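Local coordinates for putative oxidoreductase (Staphylococcus aureus subsp. aureus, PDB 3IV4), which is probably a thiol-dependent oxidoreductase with a thioredoxin fold, related to the monothiol bacilliredoxins, at residues 10-13 / 14-18; 41-44 / 45-49. One frame throughout, in Å; residues are numbered along the deposited sequence.

Contact 1: residues 10-13 / 14-18; sequences KLSS and IDQFE
Ser13 caps the first turn of helix 14-23, and Gln16 in that turn reaches back to the loop that leads in from strand 8-10. The capping bond runs from Gln16 N to Ser13 OG and is 3.1 Å long. It forms because OG stands between the backbone N and the carbonyl carbon of its own residue (chi1 69°), which turns OG to the N-H of Gln16. The backbone adds Phe17 N to Ser13 O at 3.1 Å, so Ser13 accepts through both its side chain and its carbonyl.

A second polar group returns in the reverse direction. The Gln16 chain is extended beyond CG and passes alongside Ser13 OG, with Gln16 CG 3.3 Å from it, before its amide oxygen OE1 accepts from Ser12 N at 3.0 Å. That bond is nearly straight at hydrogen (169°), yet the donor sits above the amide plane, 46° out of it. Ser12 OG gives Gln16 OE1 a second, weak bond of 3.4 Å. Gln16 is modelled in two conformations, so its amide contacts describe one of them.

Apolar contact lies on the inner side. Leu11 CD1 lies at the edge of the Phe17 ring, near its plane, 4.2 Å from Phe17 CD1, and both side chains pack on Leu68 of helix 66-76.

Since the glutamine bonds to the amide of Ser12 rather than that of Ser13, this is a serine N-cap with a back-reaching side chain, not a classical capping box; in this conformer of Gln16, two backbone N-H groups at the loop-helix junction are satisfied by side-chain oxygens.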
loop_
_atom_site.group_PDB
_atom_site.type_symbol
_atom_site.label_atom_id
_atom_site.label_comp_id
_atom_site.label_asym_id
_atom_site.label_seq_id
_atom_site.Cartn_x
_atom_site.Cartn_y
_atom_site.Cartn_z
ATOM N N LYS A 10 0.003 9.568 -1.825
ATOM C CA LYS A 10 0.661 9.085 -3.040
ATOM C C LYS A 10 2.187 9.162 -2.989
ATOM O O LYS A 10 2.755 10.188 -2.606
ATOM C CB LYS A 10 0.148 9.835 -4.273
ATOM C CG LYS A 10 0.497 9.121 -5.578
ATOM C CD LYS A 10 -0.199 9.746 -6.768
ATOM C CE LYS A 10 0.335 11.117 -7.055
ATOM N NZ LYS A 10 -0.613 11.820 -7.973
ATOM N N LEU A 11 2.834 8.061 -3.380
ATOM C CA LEU A 11 4.290 8.027 -3.607
ATOM C C LEU A 11 4.588 8.181 -5.086
ATOM O O LEU A 11 3.933 7.568 -5.930
ATOM C CB LEU A 11 4.872 6.690 -3.145
ATOM C CG LEU A 11 4.689 6.301 -1.680
ATOM C CD1 LEU A 11 4.959 4.817 -1.508
ATOM C CD2 LEU A 11 5.597 7.125 -0.783
ATOM N N SER A 12 5.588 9.006 -5.393
ATOM C CA SER A 12 5.962 9.231 -6.793
ATOM C C SER A 12 7.403 8.877 -7.124
ATOM O O SER A 12 7.839 9.100 -8.257
ATOM C CB SER A 12 5.720 10.691 -7.177
ATOM O OG SER A 12 6.504 11.558 -6.377
ATOM N N SER A 13 8.155 8.361 -6.151
ATOM C CA SER A 13 9.533 7.965 -6.426
ATOM C C SER A 13 10.061 6.909 -5.496
ATOM O O SER A 13 9.566 6.724 -4.379
ATOM C CB SER A 13 10.463 9.185 -6.378
ATOM O OG SER A 13 10.593 9.705 -5.059
ATOM N N ILE A 14 11.115 6.246 -5.961
ATOM C CA ILE A 14 11.888 5.347 -5.114
ATOM C C ILE A 14 12.461 6.092 -3.878
ATOM O O ILE A 14 12.398 5.572 -2.766
ATOM C CB ILE A 14 12.998 4.638 -5.936
ATOM C CG1 ILE A 14 12.361 3.741 -6.986
ATOM C CG2 ILE A 14 13.912 3.808 -5.030
ATOM C CD1 ILE A 14 13.290 3.310 -8.066
ATOM N N ASP A 15 12.958 7.323 -4.057
ATOM C CA ASP A 15 13.439 8.141 -2.937
ATOM C C ASP A 15 12.383 8.273 -1.823
ATOM O O ASP A 15 12.682 8.099 -0.639
ATOM C CB ASP A 15 13.766 9.569 -3.413
ATOM C CG ASP A 15 15.145 9.719 -4.011
ATOM O OD1 ASP A 15 16.042 8.918 -3.730
ATOM O OD2 ASP A 15 15.340 10.705 -4.749
ATOM N N GLN A 16 11.149 8.598 -2.204
ATOM C CA GLN A 16 10.075 8.774 -1.222
ATOM C C GLN A 16 9.686 7.474 -0.549
ATOM O O GLN A 16 9.419 7.462 0.656
ATOM C CB GLN A 16 8.840 9.394 -1.863
ATOM C CG GLN A 16 9.060 10.772 -2.387
ATOM C CD GLN A 16 7.812 11.330 -3.038
ATOM O OE1 GLN A 16 6.783 10.644 -3.147
ATOM N NE2 GLN A 16 7.883 12.590 -3.453
ATOM N N PHE A 17 9.643 6.390 -1.328
ATOM C CA PHE A 17 9.361 5.057 -0.769
ATOM C C PHE A 17 10.383 4.689 0.303
ATOM O O PHE A 17 10.004 4.342 1.434
ATOM C CB PHE A 17 9.265 3.994 -1.864
ATOM C CG PHE A 17 9.228 2.599 -1.340
ATOM C CD1 PHE A 17 8.064 2.079 -0.779
ATOM C CD2 PHE A 17 10.369 1.801 -1.376
ATOM C CE1 PHE A 17 8.039 0.793 -0.284
ATOM C CE2 PHE A 17 10.351 0.505 -0.874
ATOM C CZ PHE A 17 9.173 -0.003 -0.317
ATOM N N GLU A 18 11.668 4.809 -0.021
ATOM C CA GLU A 18 12.697 4.526 0.982
ATOM C C GLU A 18 12.602 5.470 2.178
ATOM O O GLU A 18 12.821 5.049 3.325
ATOM C CB GLU A 18 14.116 4.453 0.371
ATOM C CG GLU A 18 14.336 3.178 -0.446
ATOM C CD GLU A 18 14.636 1.921 0.394
ATOM O OE1 GLU A 18 14.947 2.052 1.592
ATOM O OE2 GLU A 18 14.591 0.798 -0.160
#

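Contact 2: residues 41-44 / 45-49; sequences NAYD and QFNKF
The Tyr43 ring and the Asn47 carboxamide meet one turn apart on helix 37-53, the helix of the beta-alpha-beta unit between strands 26-32 and 57-61 of this thioredoxin fold. Their planes stand 67° apart, and ND2 approaches the ring obliquely near CD2 and CE2, neither squarely over a face nor at an edge. The separation of 2.7 Å between Asn47 ND2 and Tyr43 CE2 is too short for comfortable packing; with Asn47 modelled in two conformations, the precise amide position is doubtful. Around the same tyrosine, the ring of Tyr59 packs edge-to-face and that of His32 meets it with planes about 35° apart. Phe46 turns its ring away from this pair, its CG anti to the backbone N, and lays it against Phe28 and Leu30 of strand 26-32.

Regular i to i+4 backbone bonds carry the helix through the whole contact, from Gln45 N on Asn41 O to Lys48 N on Asp44 O.

On the outer side, Asp44 and Lys48 form a salt bridge of 3.1 Å between Asp44 OD1 and Lys48 NZ. The ammonium comes to the syn side of OD1, 26° out of the carboxylate plane, while the extended lysine chain runs past the Asp44 carbonyl, Lys48 CG lying 3.5 Å from Asp44 O. Gln45 is bent at chi2, which turns its OE1 toward the C-terminal end of the helix; this oxygen accepts from Val104 N at the start of helix 104-110.

One water joins a backbone carbonyl to two side chains: it donates to Asn41 O at 3.2 Å and to Asp44 OD1 at 3.1 Å, and accepts from Gln45 NE2 at 3.0 Å.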
loop_
_atom_site.group_PDB
_atom_site.type_symbol
_atom_site.label_atom_id
_atom_site.label_comp_id
_atom_site.label_asym_id
_atom_site.label_seq_id
_atom_site.Cartn_x
_atom_site.Cartn_y
_atom_site.Cartn_z
ATOM N N ASN A 41 -11.723 -1.408 -5.336
ATOM C CA ASN A 41 -12.256 -2.086 -4.141
ATOM C C ASN A 41 -11.171 -2.197 -3.066
ATOM O O ASN A 41 -11.412 -1.917 -1.881
ATOM C CB ASN A 41 -12.767 -3.487 -4.513
ATOM C CG ASN A 41 -14.065 -3.460 -5.305
ATOM O OD1 ASN A 41 -14.792 -2.472 -5.294
ATOM N ND2 ASN A 41 -14.363 -4.564 -5.993
ATOM N N ALA A 42 -9.968 -2.604 -3.474
ATOM C CA ALA A 42 -8.833 -2.669 -2.540
ATOM C C ALA A 42 -8.447 -1.307 -1.945
ATOM O O ALA A 42 -8.153 -1.207 -0.760
ATOM C CB ALA A 42 -7.634 -3.326 -3.208
ATOM N N TYR A 43 -8.429 -0.269 -2.779
ATOM C CA TYR A 43 -8.116 1.075 -2.332
ATOM C C TYR A 43 -9.153 1.533 -1.295
ATOM O O TYR A 43 -8.808 2.131 -0.273
ATOM C CB TYR A 43 -8.092 2.028 -3.536
ATOM C CG TYR A 43 -7.627 3.443 -3.249
ATOM C CD1 TYR A 43 -6.308 3.807 -3.442
ATOM C CD2 TYR A 43 -8.525 4.424 -2.834
ATOM C CE1 TYR A 43 -5.873 5.101 -3.205
ATOM C CE2 TYR A 43 -8.090 5.740 -2.596
ATOM C CZ TYR A 43 -6.760 6.053 -2.785
ATOM O OH TYR A 43 -6.311 7.335 -2.558
ATOM N N ASP A 44 -10.426 1.240 -1.565
ATOM C CA ASP A 44 -11.487 1.540 -0.602
ATOM C C ASP A 44 -11.265 0.827 0.751
ATOM O O ASP A 44 -11.374 1.457 1.810
ATOM C CB ASP A 44 -12.834 1.153 -1.210
ATOM C CG ASP A 44 -14.014 1.598 -0.365
ATOM O OD1 ASP A 44 -14.781 0.710 0.016
ATOM O OD2 ASP A 44 -14.145 2.800 -0.094
ATOM N N GLN A 45 -10.936 -0.472 0.714
ATOM C CA GLN A 45 -10.603 -1.226 1.939
ATOM C C GLN A 45 -9.417 -0.602 2.665
ATOM O O GLN A 45 -9.426 -0.460 3.885
ATOM C CB GLN A 45 -10.315 -2.698 1.628
ATOM C CG GLN A 45 -11.559 -3.432 1.112
ATOM C CD GLN A 45 -12.624 -3.575 2.176
ATOM O OE1 GLN A 45 -12.425 -4.244 3.198
ATOM N NE2 GLN A 45 -13.753 -2.921 1.959
ATOM N N PHE A 46 -8.411 -0.211 1.891
ATOM C CA PHE A 46 -7.185 0.386 2.403
ATOM C C PHE A 46 -7.526 1.675 3.146
ATOM O O PHE A 46 -7.107 1.848 4.301
ATOM C CB PHE A 46 -6.234 0.617 1.217
ATOM C CG PHE A 46 -4.798 0.916 1.576
ATOM C CD1 PHE A 46 -3.974 -0.062 2.119
ATOM C CD2 PHE A 46 -4.245 2.161 1.268
ATOM C CE1 PHE A 46 -2.611 0.225 2.406
ATOM C CE2 PHE A 46 -2.910 2.449 1.529
ATOM C CZ PHE A 46 -2.092 1.481 2.110
ATOM N N ASN A 47 -8.306 2.552 2.514
ATOM C CA ASN A 47 -8.739 3.795 3.155
ATOM C C ASN A 47 -9.598 3.575 4.388
ATOM O O ASN A 47 -9.466 4.311 5.354
ATOM C CB ASN A 47 -9.534 4.674 2.188
ATOM C CG ASN A 47 -8.662 5.567 1.356
ATOM O OD1 ASN A 47 -7.989 6.456 1.869
ATOM N ND2 ASN A 47 -8.678 5.345 0.050
ATOM N N LYS A 48 -10.506 2.598 4.339
ATOM C CA LYS A 48 -11.365 2.288 5.497
ATOM C C LYS A 48 -10.534 1.810 6.672
ATOM O O LYS A 48 -10.721 2.242 7.810
ATOM C CB LYS A 48 -12.406 1.231 5.119
ATOM C CG LYS A 48 -13.627 1.808 4.425
ATOM C CD LYS A 48 -14.338 0.700 3.697
ATOM C CE LYS A 48 -15.687 1.140 3.207
ATOM N NZ LYS A 48 -16.320 -0.076 2.606
ATOM N N PHE A 49 -9.570 0.948 6.396
ATOM C CA PHE A 49 -8.698 0.452 7.444
ATOM C C PHE A 49 -7.859 1.583 8.063
ATOM O O PHE A 49 -7.812 1.747 9.298
ATOM C CB PHE A 49 -7.797 -0.628 6.839
ATOM C CG PHE A 49 -6.654 -1.023 7.728
ATOM C CD1 PHE A 49 -6.876 -1.830 8.844
ATOM C CD2 PHE A 49 -5.358 -0.586 7.447
ATOM C CE1 PHE A 49 -5.823 -2.195 9.668
ATOM C CE2 PHE A 49 -4.303 -0.947 8.261
ATOM C CZ PHE A 49 -4.538 -1.758 9.368
HETATM O O HOH W 1 -14.423 -2.183 -0.908
#

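Contacts 1 and 2 lie on opposite sides of the chain's centre, their centres 20 Å apart and their nearest atoms about 7 Å apart, with no touch. The central sheet relates them: Leu11 pairs through its backbone with Tyr59 of strand 57-61, and the ring of that same tyrosine packs edge-to-face on Tyr43 of contact 2. In thioredoxin-like proteins the redox cysteine sits at the start of the helix equivalent to the one that follows strand 26-32, here helix 37-53. Contact 2 therefore lies in the probable active-site helix, a little further along it, whereas contact 1 opens helix 14-23 across the sheet.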